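PDB 3ZH5: protein E from Haemophilus influenzae, which acts as a multifunctional surface adhesin that binds host epithelial cells, vitronectin, laminin and plasminogen, aiding serum resistance and immune evasion. Local coordinates for residues 24-29 with 47-52; 38-43 with 74-79; 66-71 with 86-91. All coordinates share one frame; numbering follows the deposited sequence.

Contact 1: 24-29 with 47-52; sequences NYYIDS and VVNLDK
Tyr26 and Val47 face each other as an antiparallel hydrogen-bonded pair. Tyr26 N gives its proton to Val47 O at 2.9 Å, and Val47 N returns one to Tyr26 O. Past the Tyr25/Val48 pair, Asn49 N binds Asn24 O at 3.0 Å, with the donor in the carbonyl plane. A water joins three side chains. It probably donates to Asn24 OD1 at 2.7 Å, accepts from Asn49 ND2 and is hydrogen-bonded to Tyr26 OH at 2.6 Å. Tyr26 OH also bonds Arg18, and Asn49 OD1 takes the backbone N of Trp92. The Tyr26 ring presents its edge to Val47 O. The Tyr26 and Asn49 side chains cross at about a right angle, with ring and amide planes 53° apart. On the face with Tyr25, the packing is apolar. A chi1 of -164° swings the Tyr25 ring toward Val48, whose CG2 meets it obliquely, 3.5 Å from Tyr25 CD2. The Tyr25 side chain also touches Thr115 and Leu116 of helix 115-128. This is the open end of the hairpin formed by strands 25-34 and 41-50. Its polar groups on the Tyr26 face are held through a shared water, Arg18 and Trp92, whereas the Tyr25 face packs apolar groups toward the helix.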
loop_
_atom_site.group_PDB
_atom_site.type_symbol
_atom_site.label_atom_id
_atom_site.label_comp_id
_atom_site.label_asym_id
_atom_site.label_seq_id
_atom_site.Cartn_x
_atom_site.Cartn_y
_atom_site.Cartn_z
ATOM N N ASN A 24 -3.611 5.493 8.781
ATOM C CA ASN A 24 -3.838 5.902 7.382
ATOM C C ASN A 24 -3.181 5.016 6.353
ATOM O O ASN A 24 -3.116 5.397 5.200
ATOM C CB ASN A 24 -3.375 7.341 7.184
ATOM C CG ASN A 24 -4.186 8.289 8.037
ATOM O OD1 ASN A 24 -5.416 8.207 8.008
ATOM N ND2 ASN A 24 -3.525 9.129 8.856
ATOM N N TYR A 25 -2.666 3.876 6.781
ATOM C CA TYR A 25 -2.021 2.954 5.847
ATOM C C TYR A 25 -2.943 1.751 5.742
ATOM O O TYR A 25 -3.355 1.211 6.775
ATOM C CB TYR A 25 -0.657 2.527 6.403
ATOM C CG TYR A 25 0.267 1.897 5.382
ATOM C CD1 TYR A 25 -0.018 0.664 4.860
ATOM C CD2 TYR A 25 1.440 2.532 4.971
ATOM C CE1 TYR A 25 0.818 0.068 3.913
ATOM C CE2 TYR A 25 2.289 1.953 4.046
ATOM C CZ TYR A 25 1.976 0.717 3.519
ATOM O OH TYR A 25 2.797 0.121 2.582
ATOM N N TYR A 26 -3.284 1.348 4.525
ATOM C CA TYR A 26 -4.257 0.268 4.315
ATOM C C TYR A 26 -3.802 -0.751 3.257
ATOM O O TYR A 26 -2.974 -0.456 2.393
ATOM C CB TYR A 26 -5.583 0.838 3.788
ATOM C CG TYR A 26 -6.226 1.894 4.635
ATOM C CD1 TYR A 26 -5.827 3.230 4.550
ATOM C CD2 TYR A 26 -7.252 1.567 5.522
ATOM C CE1 TYR A 26 -6.434 4.230 5.357
ATOM C CE2 TYR A 26 -7.856 2.555 6.315
ATOM C CZ TYR A 26 -7.458 3.874 6.204
ATOM O OH TYR A 26 -8.066 4.845 7.018
ATOM N N ILE A 27 -4.347 -1.951 3.338
ATOM C CA ILE A 27 -4.273 -2.917 2.221
ATOM C C ILE A 27 -5.568 -2.789 1.448
ATOM O O ILE A 27 -6.630 -2.734 2.049
ATOM C CB ILE A 27 -4.227 -4.355 2.729
ATOM C CG1 ILE A 27 -2.931 -4.603 3.489
ATOM C CG2 ILE A 27 -4.430 -5.374 1.572
ATOM C CD1 ILE A 27 -3.018 -5.787 4.361
ATOM N N ASP A 28 -5.501 -2.694 0.125
ATOM C CA ASP A 28 -6.717 -2.640 -0.649
ATOM C C ASP A 28 -7.033 -4.091 -0.934
ATOM O O ASP A 28 -6.349 -4.771 -1.734
ATOM C CB ASP A 28 -6.547 -1.757 -1.885
ATOM C CG ASP A 28 -7.689 -1.899 -2.901
ATOM O OD1 ASP A 28 -8.679 -2.626 -2.641
ATOM O OD2 ASP A 28 -7.607 -1.220 -3.961
ATOM N N SER A 29 -8.065 -4.580 -0.240
ATOM C CA SER A 29 -8.375 -6.004 -0.223
ATOM C C SER A 29 -8.750 -6.495 -1.630
ATOM O O SER A 29 -8.442 -7.623 -2.009
ATOM C CB SER A 29 -9.503 -6.276 0.773
ATOM O OG SER A 29 -9.520 -7.627 1.145
ATOM N N VAL A 47 -2.311 1.318 0.255
ATOM C CA VAL A 47 -2.870 2.632 -0.069
ATOM C C VAL A 47 -2.706 3.513 1.154
ATOM O O VAL A 47 -3.128 3.118 2.216
ATOM C CB VAL A 47 -4.350 2.549 -0.428
ATOM C CG1 VAL A 47 -4.959 3.904 -0.494
ATOM C CG2 VAL A 47 -4.498 1.849 -1.799
ATOM N N VAL A 48 -2.069 4.665 0.994
ATOM C CA VAL A 48 -1.836 5.589 2.120
ATOM C C VAL A 48 -2.582 6.875 1.914
ATOM O O VAL A 48 -2.356 7.549 0.922
ATOM C CB VAL A 48 -0.349 5.960 2.261
ATOM C CG1 VAL A 48 -0.141 6.853 3.444
ATOM C CG2 VAL A 48 0.503 4.708 2.388
ATOM N N ASN A 49 -3.461 7.236 2.853
ATOM C CA ASN A 49 -4.066 8.555 2.820
ATOM C C ASN A 49 -3.122 9.534 3.520
ATOM O O ASN A 49 -2.707 9.302 4.660
ATOM C CB ASN A 49 -5.449 8.532 3.467
ATOM C CG ASN A 49 -6.440 7.762 2.662
ATOM O OD1 ASN A 49 -6.277 7.605 1.452
ATOM N ND2 ASN A 49 -7.497 7.282 3.311
ATOM N N LEU A 50 -2.770 10.612 2.823
ATOM C CA LEU A 50 -1.713 11.526 3.260
ATOM C C LEU A 50 -2.177 12.580 4.250
ATOM O O LEU A 50 -3.341 12.972 4.253
ATOM C CB LEU A 50 -1.102 12.251 2.057
ATOM C CG LEU A 50 -0.402 11.378 1.023
ATOM C CD1 LEU A 50 -0.033 12.236 -0.168
ATOM C CD2 LEU A 50 0.812 10.711 1.620
ATOM N N ASP A 51 -1.224 13.044 5.059
ATOM C CA ASP A 51 -1.429 14.095 6.076
ATOM C C ASP A 51 -1.119 15.473 5.527
ATOM O O ASP A 51 -1.456 16.493 6.117
ATOM C CB ASP A 51 -0.489 13.853 7.249
ATOM C CG ASP A 51 -1.151 13.099 8.369
ATOM O OD1 ASP A 51 -2.299 13.464 8.697
ATOM O OD2 ASP A 51 -0.538 12.144 8.909
ATOM N N LYS A 52 -0.460 15.483 4.377
ATOM C CA LYS A 52 0.121 16.682 3.829
ATOM C C LYS A 52 0.127 16.443 2.328
ATOM O O LYS A 52 0.474 15.348 1.887
ATOM C CB LYS A 52 1.544 16.831 4.365
ATOM C CG LYS A 52 2.220 18.155 4.061
ATOM C CD LYS A 52 3.684 18.141 4.513
ATOM C CE LYS A 52 4.405 19.444 4.174
ATOM N NZ LYS A 52 4.517 19.659 2.695
HETATM O O HOH W 1 -7.322 7.246 6.355
#

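Contact 2: 38-43 with 74-79; sequences EPQIVH and NCANYH. With EDO (1,2-ethanediol), chain C.
Gln40 O, on the third residue of a tight turn, takes the backbone N of Cys75, a half-cystine. The bond from Cys75 N to Gln40 O is 2.9 Å long and nearly straight, 172° at the hydrogen. It is the one hydrogen bond between 38-43 and 74-79. Cys75 CB packs at 3.4 Å from Gln40 O. The Gln40 side chain, bent at chi2 (-70°), brings OE1 alongside the same carbon at 3.5 Å. Cys75 SG is in a disulfide with Cys124 of helix 115-128, and Val42 CG2 lies near this sulfur. The link therefore ties the loop at Cys75 to the helix packed against the sheet. Two turns shape the partners. Residues 38-41 form a type I beta turn, in which Glu38 OE2 accepts from Gln40 N at 2.8 Å. Asn74 makes an Asx turn: its OD1 takes Ala76 N, with the donor well above the carbonyl plane. Strand 41-50 begins at Ile41, the last residue of the first turn, and strand 64-74 ends at Asn74. Ile41 and Asn74 meet here as an antiparallel non-hydrogen-bonded pair. Their side chains share one face, with Ile41 CG1 at 4.0 Å from Asn74 OD1. On that face a molecule of 1,2-ethanediol, probably picked up during crystallisation, rests against Ile41. His43 NE2 donates to its O2 at 2.7 Å. Asp35 holds the diol as well, while His43 ND1 is bonded to Tyr70 OH.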
loop_
_atom_site.group_PDB
_atom_site.type_symbol
_atom_site.label_atom_id
_atom_site.label_comp_id
_atom_site.label_asym_id
_atom_site.label_seq_id
_atom_site.Cartn_x
_atom_site.Cartn_y
_atom_site.Cartn_z
ATOM N N GLU A 38 2.920 -20.225 -7.610
ATOM C CA GLU A 38 3.434 -20.336 -6.264
ATOM C C GLU A 38 2.442 -19.630 -5.269
ATOM O O GLU A 38 2.504 -18.406 -5.076
ATOM C CB GLU A 38 4.840 -19.735 -6.224
ATOM C CG GLU A 38 5.468 -19.730 -4.843
ATOM C CD GLU A 38 5.101 -20.970 -4.052
ATOM O OE1 GLU A 38 5.619 -22.058 -4.396
ATOM O OE2 GLU A 38 4.274 -20.859 -3.111
ATOM N N PRO A 39 1.491 -20.388 -4.704
ATOM C CA PRO A 39 0.419 -19.760 -3.930
ATOM C C PRO A 39 0.921 -19.000 -2.756
ATOM O O PRO A 39 0.092 -18.302 -2.230
ATOM C CB PRO A 39 -0.394 -20.946 -3.408
ATOM C CG PRO A 39 -0.179 -21.994 -4.480
ATOM C CD PRO A 39 1.253 -21.835 -4.850
ATOM N N GLN A 40 2.189 -19.130 -2.362
ATOM C CA GLN A 40 2.712 -18.382 -1.210
ATOM C C GLN A 40 3.021 -16.936 -1.599
ATOM O O GLN A 40 3.283 -16.084 -0.745
ATOM C CB GLN A 40 3.964 -19.082 -0.647
ATOM C CG GLN A 40 3.660 -20.295 0.268
ATOM C CD GLN A 40 3.044 -19.871 1.614
ATOM O OE1 GLN A 40 1.984 -19.246 1.646
ATOM N NE2 GLN A 40 3.731 -20.181 2.722
ATOM N N ILE A 41 2.956 -16.644 -2.902
ATOM C CA ILE A 41 3.324 -15.333 -3.384
ATOM C C ILE A 41 2.059 -14.518 -3.617
ATOM O O ILE A 41 1.150 -14.970 -4.295
ATOM C CB ILE A 41 4.209 -15.443 -4.664
ATOM C CG1 ILE A 41 5.595 -15.957 -4.271
ATOM C CG2 ILE A 41 4.391 -14.075 -5.312
ATOM C CD1 ILE A 41 6.565 -16.034 -5.423
ATOM N N VAL A 42 1.938 -13.346 -2.981
ATOM C CA VAL A 42 0.717 -12.572 -3.125
ATOM C C VAL A 42 1.013 -11.177 -3.537
ATOM O O VAL A 42 1.831 -10.516 -2.909
ATOM C CB VAL A 42 -0.101 -12.520 -1.779
ATOM C CG1 VAL A 42 -1.432 -11.837 -1.989
ATOM C CG2 VAL A 42 -0.300 -13.917 -1.218
ATOM N N HIS A 43 0.277 -10.699 -4.534
ATOM C CA HIS A 43 0.387 -9.320 -5.008
ATOM C C HIS A 43 -0.746 -8.482 -4.430
ATOM O O HIS A 43 -1.913 -8.932 -4.361
ATOM C CB HIS A 43 0.304 -9.197 -6.542
ATOM C CG HIS A 43 1.371 -9.919 -7.321
ATOM N ND1 HIS A 43 1.845 -9.442 -8.512
ATOM C CD2 HIS A 43 2.008 -11.093 -7.109
ATOM C CE1 HIS A 43 2.767 -10.264 -8.990
ATOM N NE2 HIS A 43 2.894 -11.266 -8.141
ATOM N N ASN A 74 6.129 -12.481 -0.516
ATOM C CA ASN A 74 6.346 -13.904 -0.366
ATOM C C ASN A 74 6.111 -14.378 1.089
ATOM O O ASN A 74 6.894 -14.071 1.979
ATOM C CB ASN A 74 7.751 -14.258 -0.822
ATOM C CG ASN A 74 7.972 -15.745 -0.899
ATOM O OD1 ASN A 74 7.090 -16.535 -0.552
ATOM N ND2 ASN A 74 9.122 -16.141 -1.401
ATOM N N CYS A 75 5.040 -15.127 1.314
ATOM C CA CYS A 75 4.632 -15.543 2.659
ATOM C C CYS A 75 5.576 -16.565 3.265
ATOM O O CYS A 75 5.548 -16.787 4.474
ATOM C CB CYS A 75 3.190 -16.104 2.668
ATOM S SG CYS A 75 1.987 -14.838 2.355
ATOM N N ALA A 76 6.409 -17.197 2.449
ATOM C CA ALA A 76 7.319 -18.228 2.963
ATOM C C ALA A 76 8.564 -17.617 3.668
ATOM O O ALA A 76 9.143 -18.222 4.568
ATOM C CB ALA A 76 7.754 -19.149 1.838
ATOM N N ASN A 77 8.988 -16.441 3.240
ATOM C CA ASN A 77 10.184 -15.812 3.827
ATOM C C ASN A 77 9.959 -14.358 4.179
ATOM O O ASN A 77 10.887 -13.669 4.601
ATOM C CB ASN A 77 11.389 -15.973 2.897
ATOM C CG ASN A 77 11.139 -15.424 1.490
ATOM O OD1 ASN A 77 10.199 -14.656 1.251
ATOM N ND2 ASN A 77 12.008 -15.802 0.556
ATOM N N TYR A 78 8.721 -13.891 4.024
ATOM C CA TYR A 78 8.368 -12.502 4.308
ATOM C C TYR A 78 9.266 -11.494 3.563
ATOM O O TYR A 78 9.588 -10.420 4.080
ATOM C CB TYR A 78 8.381 -12.249 5.827
ATOM C CG TYR A 78 7.079 -12.574 6.560
ATOM C CD1 TYR A 78 6.343 -13.699 6.257
ATOM C CD2 TYR A 78 6.611 -11.745 7.589
ATOM C CE1 TYR A 78 5.151 -13.988 6.917
ATOM C CE2 TYR A 78 5.435 -12.020 8.259
ATOM C CZ TYR A 78 4.710 -13.155 7.920
ATOM O OH TYR A 78 3.538 -13.450 8.560
ATOM N N HIS A 79 9.621 -11.816 2.314
ATOM C CA HIS A 79 10.159 -10.799 1.415
ATOM C C HIS A 79 9.016 -10.018 0.825
ATOM O O HIS A 79 8.003 -10.603 0.389
ATOM C CB HIS A 79 10.956 -11.428 0.260
ATOM C CG HIS A 79 12.270 -12.015 0.674
ATOM N ND1 HIS A 79 13.149 -12.604 -0.226
ATOM C CD2 HIS A 79 12.844 -12.137 1.894
ATOM C CE1 HIS A 79 14.189 -13.077 0.431
ATOM N NE2 HIS A 79 14.031 -12.802 1.723
HETATM C C1 EDO C . 6.647 -12.890 -8.628
HETATM O O1 EDO C . 7.906 -13.439 -8.199
HETATM C C2 EDO C . 5.613 -14.002 -8.818
HETATM O O2 EDO C . 4.262 -13.518 -8.632
#

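Contact 3: 66-71 with 86-91; sequences SVRQYK and DFYDEF
Ser66 OG donates to Glu90 O at 2.7 Å, in the plane of that carbonyl. With chi1 at 67° the hydroxyl leans back over its own main chain, toward the residues beyond the corner at Asp89. Ser66 and Tyr88 form an antiparallel hydrogen-bonded pair, with Ser66 N on Tyr88 O at 3.2 Å and Tyr88 N on Ser66 O. Arg68 and Asp86 repeat the pattern; Arg68 N reaches Asp86 O at 2.9 Å. These pairs belong to the beta hairpin of strands 64-74 and 79-88 in the antiparallel sheet. Between them, Val67 and Phe87 lie side by side on the other face, where Val67 CG2 is 3.8 Å from Phe87 CD1. On the face with Ser66, Arg68 CB packs at 3.7 Å from Tyr88 CE1. The guanidinium and phenol planes stand nearly perpendicular, 86° apart. A water donates to both Arg68 O and Asp86 OD2. Further out, Arg68 NH1 makes salt bridges with Asp28 and Asp45, and Arg68 NE binds Gly93 O. Asp86 has salt bridges to Arg84 and Arg97. Gly93 N also bonds Ser66 OG, so the loop after Phe91 grips both Ser66 and Arg68.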
loop_
_atom_site.group_PDB
_atom_site.type_symbol
_atom_site.label_atom_id
_atom_site.label_comp_id
_atom_site.label_asym_id
_atom_site.label_seq_id
_atom_site.Cartn_x
_atom_site.Cartn_y
_atom_site.Cartn_z
ATOM N N SER A 66 -3.623 10.768 -1.789
ATOM C CA SER A 66 -3.253 9.411 -1.394
ATOM C C SER A 66 -2.197 8.840 -2.333
ATOM O O SER A 66 -1.910 9.401 -3.383
ATOM C CB SER A 66 -4.496 8.497 -1.343
ATOM O OG SER A 66 -5.059 8.285 -2.655
ATOM N N VAL A 67 -1.594 7.737 -1.913
ATOM C CA VAL A 67 -0.610 7.035 -2.706
ATOM C C VAL A 67 -1.032 5.592 -2.783
ATOM O O VAL A 67 -1.467 5.018 -1.807
ATOM C CB VAL A 67 0.755 7.088 -2.023
ATOM C CG1 VAL A 67 1.834 6.611 -2.968
ATOM C CG2 VAL A 67 1.034 8.503 -1.581
ATOM N N ARG A 68 -0.897 4.988 -3.951
ATOM C CA ARG A 68 -1.141 3.574 -4.093
ATOM C C ARG A 68 0.181 2.916 -4.478
ATOM O O ARG A 68 0.836 3.331 -5.434
ATOM C CB ARG A 68 -2.199 3.397 -5.187
ATOM C CG ARG A 68 -2.665 1.986 -5.465
ATOM C CD ARG A 68 -3.862 2.009 -6.416
ATOM N NE ARG A 68 -5.158 2.366 -5.820
ATOM C CZ ARG A 68 -5.943 1.511 -5.172
ATOM N NH1 ARG A 68 -5.557 0.253 -4.994
ATOM N NH2 ARG A 68 -7.106 1.901 -4.699
ATOM N N GLN A 69 0.580 1.879 -3.754
ATOM C CA GLN A 69 1.842 1.213 -4.033
ATOM C C GLN A 69 1.637 -0.258 -4.253
ATOM O O GLN A 69 1.074 -0.946 -3.410
ATOM C CB GLN A 69 2.810 1.394 -2.893
ATOM C CG GLN A 69 3.276 2.819 -2.788
ATOM C CD GLN A 69 4.304 3.008 -1.718
ATOM O OE1 GLN A 69 4.122 2.606 -0.570
ATOM N NE2 GLN A 69 5.392 3.639 -2.086
ATOM N N TYR A 70 2.120 -0.723 -5.390
ATOM C CA TYR A 70 2.048 -2.128 -5.747
ATOM C C TYR A 70 3.109 -2.908 -5.024
ATOM O O TYR A 70 4.329 -2.643 -5.188
ATOM C CB TYR A 70 2.284 -2.239 -7.233
ATOM C CG TYR A 70 1.936 -3.585 -7.864
ATOM C CD1 TYR A 70 2.535 -4.760 -7.431
ATOM C CD2 TYR A 70 1.016 -3.661 -8.885
ATOM C CE1 TYR A 70 2.194 -5.997 -8.015
ATOM C CE2 TYR A 70 0.671 -4.873 -9.462
ATOM C CZ TYR A 70 1.274 -6.040 -9.031
ATOM O OH TYR A 70 0.892 -7.261 -9.635
ATOM N N LYS A 71 2.675 -3.868 -4.231
ATOM C CA LYS A 71 3.579 -4.749 -3.483
ATOM C C LYS A 71 3.479 -6.204 -3.941
ATOM O O LYS A 71 2.407 -6.637 -4.358
ATOM C CB LYS A 71 3.210 -4.717 -1.990
ATOM C CG LYS A 71 3.171 -3.318 -1.411
ATOM C CD LYS A 71 4.572 -2.686 -1.327
ATOM C CE LYS A 71 4.523 -1.505 -0.357
ATOM N NZ LYS A 71 5.741 -0.691 -0.372
ATOM N N ASP A 86 2.011 5.235 -7.408
ATOM C CA ASP A 86 1.163 6.170 -8.120
ATOM C C ASP A 86 0.564 7.137 -7.119
ATOM O O ASP A 86 0.155 6.733 -6.020
ATOM C CB ASP A 86 0.051 5.403 -8.848
ATOM C CG ASP A 86 0.581 4.594 -10.036
ATOM O OD1 ASP A 86 0.942 5.232 -11.054
ATOM O OD2 ASP A 86 0.647 3.339 -9.944
ATOM N N PHE A 87 0.509 8.414 -7.477
ATOM C CA PHE A 87 -0.133 9.391 -6.611
ATOM C C PHE A 87 -1.513 9.709 -7.139
ATOM O O PHE A 87 -1.716 9.746 -8.330
ATOM C CB PHE A 87 0.686 10.672 -6.540
ATOM C CG PHE A 87 2.080 10.465 -6.043
ATOM C CD1 PHE A 87 2.333 10.344 -4.689
ATOM C CD2 PHE A 87 3.138 10.414 -6.924
ATOM C CE1 PHE A 87 3.610 10.162 -4.228
ATOM C CE2 PHE A 87 4.419 10.230 -6.463
ATOM C CZ PHE A 87 4.655 10.106 -5.113
ATOM N N TYR A 88 -2.463 9.952 -6.246
ATOM C CA TYR A 88 -3.819 10.284 -6.661
ATOM C C TYR A 88 -4.312 11.511 -5.942
ATOM O O TYR A 88 -3.875 11.804 -4.829
ATOM C CB TYR A 88 -4.757 9.117 -6.384
ATOM C CG TYR A 88 -4.486 7.927 -7.276
ATOM C CD1 TYR A 88 -3.581 6.946 -6.902
ATOM C CD2 TYR A 88 -5.140 7.791 -8.488
ATOM C CE1 TYR A 88 -3.341 5.858 -7.714
ATOM C CE2 TYR A 88 -4.893 6.706 -9.321
ATOM C CZ TYR A 88 -3.992 5.746 -8.926
ATOM O OH TYR A 88 -3.747 4.659 -9.736
ATOM N N ASP A 89 -5.233 12.233 -6.570
ATOM C CA ASP A 89 -5.669 13.506 -6.020
ATOM C C ASP A 89 -6.919 13.355 -5.159
ATOM O O ASP A 89 -7.462 14.352 -4.685
ATOM C CB ASP A 89 -5.892 14.536 -7.133
ATOM C CG ASP A 89 -7.243 14.392 -7.812
ATOM O OD1 ASP A 89 -7.816 13.279 -7.777
ATOM O OD2 ASP A 89 -7.727 15.394 -8.388
ATOM N N GLU A 90 -7.374 12.114 -4.979
ATOM C CA GLU A 90 -8.440 11.800 -4.017
ATOM C C GLU A 90 -7.925 10.749 -3.031
ATOM O O GLU A 90 -6.933 10.077 -3.314
ATOM C CB GLU A 90 -9.690 11.276 -4.739
ATOM C CG GLU A 90 -10.405 12.308 -5.583
ATOM C CD GLU A 90 -11.157 11.690 -6.747
ATOM O OE1 GLU A 90 -11.561 10.515 -6.640
ATOM O OE2 GLU A 90 -11.336 12.376 -7.775
ATOM N N PHE A 91 -8.574 10.610 -1.873
ATOM C CA PHE A 91 -8.168 9.583 -0.908
ATOM C C PHE A 91 -8.516 8.199 -1.460
ATOM O O PHE A 91 -9.238 8.085 -2.445
ATOM C CB PHE A 91 -8.850 9.812 0.463
ATOM C CG PHE A 91 -8.421 11.074 1.150
ATOM C CD1 PHE A 91 -7.126 11.225 1.605
ATOM C CD2 PHE A 91 -9.315 12.108 1.339
ATOM C CE1 PHE A 91 -6.730 12.379 2.223
ATOM C CE2 PHE A 91 -8.924 13.263 1.966
ATOM C CZ PHE A 91 -7.626 13.400 2.399
HETATM O O HOH W 2 0.785 1.826 -8.011
#

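Contacts 1 and 3 lie side by side in one antiparallel sheet, with centres about 8 Å apart. Both are near the centre of the chain, whereas the centre of contact 2 lies about 16 Å from it. A probable backbone bond from Val48 to Val67 and the Asp28 to Arg68 pair run between contacts 1 and 3. Contact 2 shares strand 41-50 with contact 1 and strand 64-74 with contact 3, and lies at the other end of both strands. Contacts 1 and 3 rely on several backbone bonds and a bridging water each. Contact 2 lies where a turn and a loop meet at the end of the sheet. This fits its single cross-segment bond, the disulfide beside it and its smaller buried surface.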